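Local coordinates for putative lipoprotein (Bacteroides fragilis, PDB 3NQI), which is of unknown function but, as a putative lipoprotein of a Bacteroides species, is probably anchored to the cell envelope through a lipid, at residues 219-224 against 232-237. Sequence-based numbering, arbitrary orientation.
Sequences AQQNEY and STIEKV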
ATOM      1  N   ALA A 219       4.520  12.436   1.228  1.00 18.11           N
ATOM      2  CA  ALA A 219       3.603  12.501   0.053  1.00 18.53           C
ATOM      3  C   ALA A 219       3.328  13.940  -0.430  1.00 19.17           C
ATOM      4  O   ALA A 219       3.271  14.866   0.391  1.00 20.91           O
ATOM      5  CB  ALA A 219       2.272  11.818   0.402  1.00 17.13           C
ATOM      6  N   GLN A 220       3.170  14.118  -1.747  1.00 18.55           N
ATOM      7  CA  GLN A 220       2.594  15.352  -2.333  1.00 19.75           C
ATOM      8  C   GLN A 220       1.094  15.160  -2.484  1.00 22.30           C
ATOM      9  O   GLN A 220       0.614  14.225  -3.179  1.00 24.01           O
ATOM     10  CB  GLN A 220       3.244  15.724  -3.671  1.00 21.59           C
ATOM     11  CG  GLN A 220       4.676  16.071  -3.530  1.00 26.43           C
ATOM     12  CD  GLN A 220       5.299  16.543  -4.822  1.00 34.58           C
ATOM     13  OE1 GLN A 220       5.402  17.759  -5.092  1.00 35.46           O
ATOM     14  NE2 GLN A 220       5.752  15.589  -5.613  1.00 21.95           N
ATOM     15  N   GLN A 221       0.338  15.969  -1.742  1.00 23.75           N
ATOM     16  CA  GLN A 221      -1.093  15.822  -1.760  1.00 22.33           C
ATOM     17  C   GLN A 221      -1.796  17.127  -2.007  1.00 21.58           C
ATOM     18  O   GLN A 221      -1.243  18.199  -1.788  1.00 20.55           O
ATOM     19  CB  GLN A 221      -1.590  15.124  -0.500  1.00 24.93           C
ATOM     20  CG  GLN A 221      -1.582  15.888   0.697  1.00 23.82           C
ATOM     21  CD  GLN A 221      -1.989  15.040   1.907  1.00 32.39           C
ATOM     22  OE1 GLN A 221      -1.459  13.950   2.114  1.00 29.37           O
ATOM     23  NE2 GLN A 221      -2.912  15.549   2.709  1.00 28.85           N
ATOM     24  N   ASN A 222      -3.016  17.021  -2.525  1.00 20.64           N
ATOM     25  CA  ASN A 222      -3.802  18.215  -2.895  1.00 21.78           C
ATOM     26  C   ASN A 222      -5.257  17.842  -2.652  1.00 23.03           C
ATOM     27  O   ASN A 222      -5.782  16.909  -3.280  1.00 23.88           O
ATOM     28  CB  ASN A 222      -3.499  18.572  -4.345  1.00 19.48           C
ATOM     29  CG  ASN A 222      -4.305  19.791  -4.890  1.00 25.93           C
ATOM     30  OD1 ASN A 222      -5.440  20.095  -4.457  1.00 23.73           O
ATOM     31  ND2 ASN A 222      -3.700  20.484  -5.856  1.00 27.29           N
ATOM     32  N   GLU A 223      -5.858  18.504  -1.676  1.00 25.18           N
ATOM     33  CA  GLU A 223      -7.220  18.236  -1.236  1.00 27.21           C
ATOM     34  C   GLU A 223      -8.276  18.787  -2.209  1.00 29.83           C
ATOM     35  O   GLU A 223      -9.450  18.470  -2.045  1.00 31.72           O
ATOM     36  CB  GLU A 223      -7.494  18.909   0.134  1.00 29.65           C
ATOM     37  N   TYR A 224      -7.883  19.616  -3.178  1.00 29.57           N
ATOM     38  CA  TYR A 224      -8.872  20.339  -4.030  1.00 32.54           C
ATOM     39  C   TYR A 224      -8.956  19.912  -5.473  1.00 30.89           C
ATOM     40  O   TYR A 224     -10.018  19.920  -6.042  1.00 33.46           O
ATOM     41  CB  TYR A 224      -8.597  21.833  -3.980  1.00 34.22           C
ATOM     42  CG  TYR A 224      -8.739  22.324  -2.580  1.00 42.58           C
ATOM     43  CD1 TYR A 224      -9.953  22.218  -1.926  1.00 50.28           C
ATOM     44  CD2 TYR A 224      -7.659  22.825  -1.876  1.00 50.04           C
ATOM     45  CE1 TYR A 224     -10.107  22.628  -0.624  1.00 54.55           C
ATOM     46  CE2 TYR A 224      -7.804  23.248  -0.552  1.00 52.63           C
ATOM     47  CZ  TYR A 224      -9.036  23.135   0.059  1.00 55.49           C
ATOM     48  OH  TYR A 224      -9.232  23.533   1.353  1.00 63.78           O
ATOM     49  N   SER A 232      -2.306  24.569  -4.189  1.00 29.64           N
ATOM     50  CA  SER A 232      -2.904  23.737  -3.138  1.00 32.02           C
ATOM     51  C   SER A 232      -2.167  22.423  -2.848  1.00 28.81           C
ATOM     52  O   SER A 232      -2.548  21.711  -1.914  1.00 30.18           O
ATOM     53  CB  SER A 232      -4.356  23.405  -3.441  1.00 32.52           C
ATOM     54  OG  SER A 232      -5.165  24.530  -3.168  1.00 39.09           O
ATOM     55  N   THR A 233      -1.179  22.067  -3.664  1.00 26.01           N
ATOM     56  CA  THR A 233      -0.418  20.852  -3.467  1.00 24.08           C
ATOM     57  C   THR A 233       0.525  21.121  -2.302  1.00 27.48           C
ATOM     58  O   THR A 233       1.262  22.100  -2.324  1.00 27.41           O
ATOM     59  CB  THR A 233       0.385  20.464  -4.722  1.00 23.66           C
ATOM     60  OG1 THR A 233      -0.525  20.258  -5.811  1.00 24.80           O
ATOM     61  CG2 THR A 233       1.251  19.148  -4.479  1.00 22.93           C
ATOM     62  N   ILE A 234       0.468  20.276  -1.272  1.00 26.23           N
ATOM     63  CA  ILE A 234       1.341  20.403  -0.121  1.00 25.85           C
ATOM     64  C   ILE A 234       2.123  19.111   0.057  1.00 25.83           C
ATOM     65  O   ILE A 234       1.802  18.050  -0.507  1.00 22.06           O
ATOM     66  CB  ILE A 234       0.542  20.695   1.172  1.00 25.26           C
ATOM     67  CG1 ILE A 234      -0.447  19.568   1.471  1.00 33.52           C
ATOM     68  CG2 ILE A 234      -0.176  22.067   1.076  1.00 30.88           C
ATOM     69  CD1 ILE A 234      -0.873  19.440   2.922  1.00 35.93           C
ATOM     70  N   GLU A 235       3.167  19.195   0.857  1.00 25.67           N
ATOM     71  CA  GLU A 235       3.863  18.022   1.276  1.00 24.99           C
ATOM     72  C   GLU A 235       3.359  17.633   2.625  1.00 23.58           C
ATOM     73  O   GLU A 235       3.195  18.460   3.512  1.00 24.85           O
ATOM     74  CB  GLU A 235       5.346  18.293   1.294  1.00 27.39           C
ATOM     75  CG  GLU A 235       6.166  17.102   1.634  1.00 36.83           C
ATOM     76  CD  GLU A 235       7.509  17.169   0.913  1.00 41.95           C
ATOM     77  OE1 GLU A 235       7.533  17.395  -0.333  1.00 48.80           O
ATOM     78  OE2 GLU A 235       8.515  17.025   1.594  1.00 32.91           O
ATOM     79  N   LYS A 236       3.076  16.357   2.791  1.00 22.29           N
ATOM     80  CA  LYS A 236       2.690  15.844   4.061  1.00 24.44           C
ATOM     81  C   LYS A 236       3.512  14.581   4.436  1.00 23.18           C
ATOM     82  O   LYS A 236       3.755  13.683   3.611  1.00 19.32           O
ATOM     83  CB  LYS A 236       1.187  15.591   4.118  1.00 27.70           C
ATOM     84  CG  LYS A 236       0.743  15.163   5.491  1.00 33.35           C
ATOM     85  CD  LYS A 236      -0.707  15.460   5.843  1.00 39.90           C
ATOM     86  CE  LYS A 236      -0.963  14.990   7.280  1.00 48.91           C
ATOM     87  NZ  LYS A 236      -2.406  14.871   7.651  1.00 54.05           N
ATOM     88  N   VAL A 237       3.969  14.571   5.687  1.00 21.73           N
ATOM     89  CA  VAL A 237       4.777  13.494   6.234  1.00 24.36           C
ATOM     90  C   VAL A 237       3.910  12.651   7.178  1.00 25.47           C
ATOM     91  O   VAL A 237       3.332  13.191   8.060  1.00 26.83           O
ATOM     92  CB  VAL A 237       6.022  14.014   6.939  1.00 26.27           C
ATOM     93  CG1 VAL A 237       6.796  12.801   7.616  1.00 26.10           C
ATOM     94  CG2 VAL A 237       6.939  14.712   5.931  1.00 26.61           C
TER
HETATM   95  O   HOH W   1      -4.358  20.496  -0.413  1.00 28.09           O
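A219 and K236 form a hydrogen-bonded antiparallel pair in the arms of a beta hairpin. A219 N donates to K236 O at 2.8 Å, and K236 N returns a bond to A219 O. Q220 and E235 form a non-hydrogen-bonded pair, with side chains on the opposite face from those of A219 and K236. Here the backbones touch through CA-H...O contacts, as from Q220 CA to I234 O at 3.4 Å. The CB of Q220 also meets the methyl CG2 of T233.

Q221 and I234 form the next hydrogen-bonded pair, with I234 N 2.7 Å from Q221 O. The CG of Q221 sits between its backbone N and carbonyl carbon (chi1 74°), and the extended chain then lies across its neighbours. Its CG packs on I234 CG1 at 3.9 Å, and its amide on the CB and CD of K236. Y238 OH hydrogen-bonds Q221 OE1 and helps to orient the amide.

N222 OD1 accepts from Y224 N at 2.8 Å, an Asx turn, and also from N225 N. N222 ND2 gives T233 OG1 a bond of 3.2 Å, tilted 23° from the amide plane; OG1 is also bonded to L228 O. Across the backbones from this bond, a water accepts from E223 N and donates to S232 O. The Y224 ring turns an edge to S232, with CD2 3.3 Å from OG.

The hairpin joins strands 214-221 and 234-241 at the protein surface. Strand 214-221 also pairs in parallel with strand 165-174, while Q220 and N222 make backbone bonds to V102.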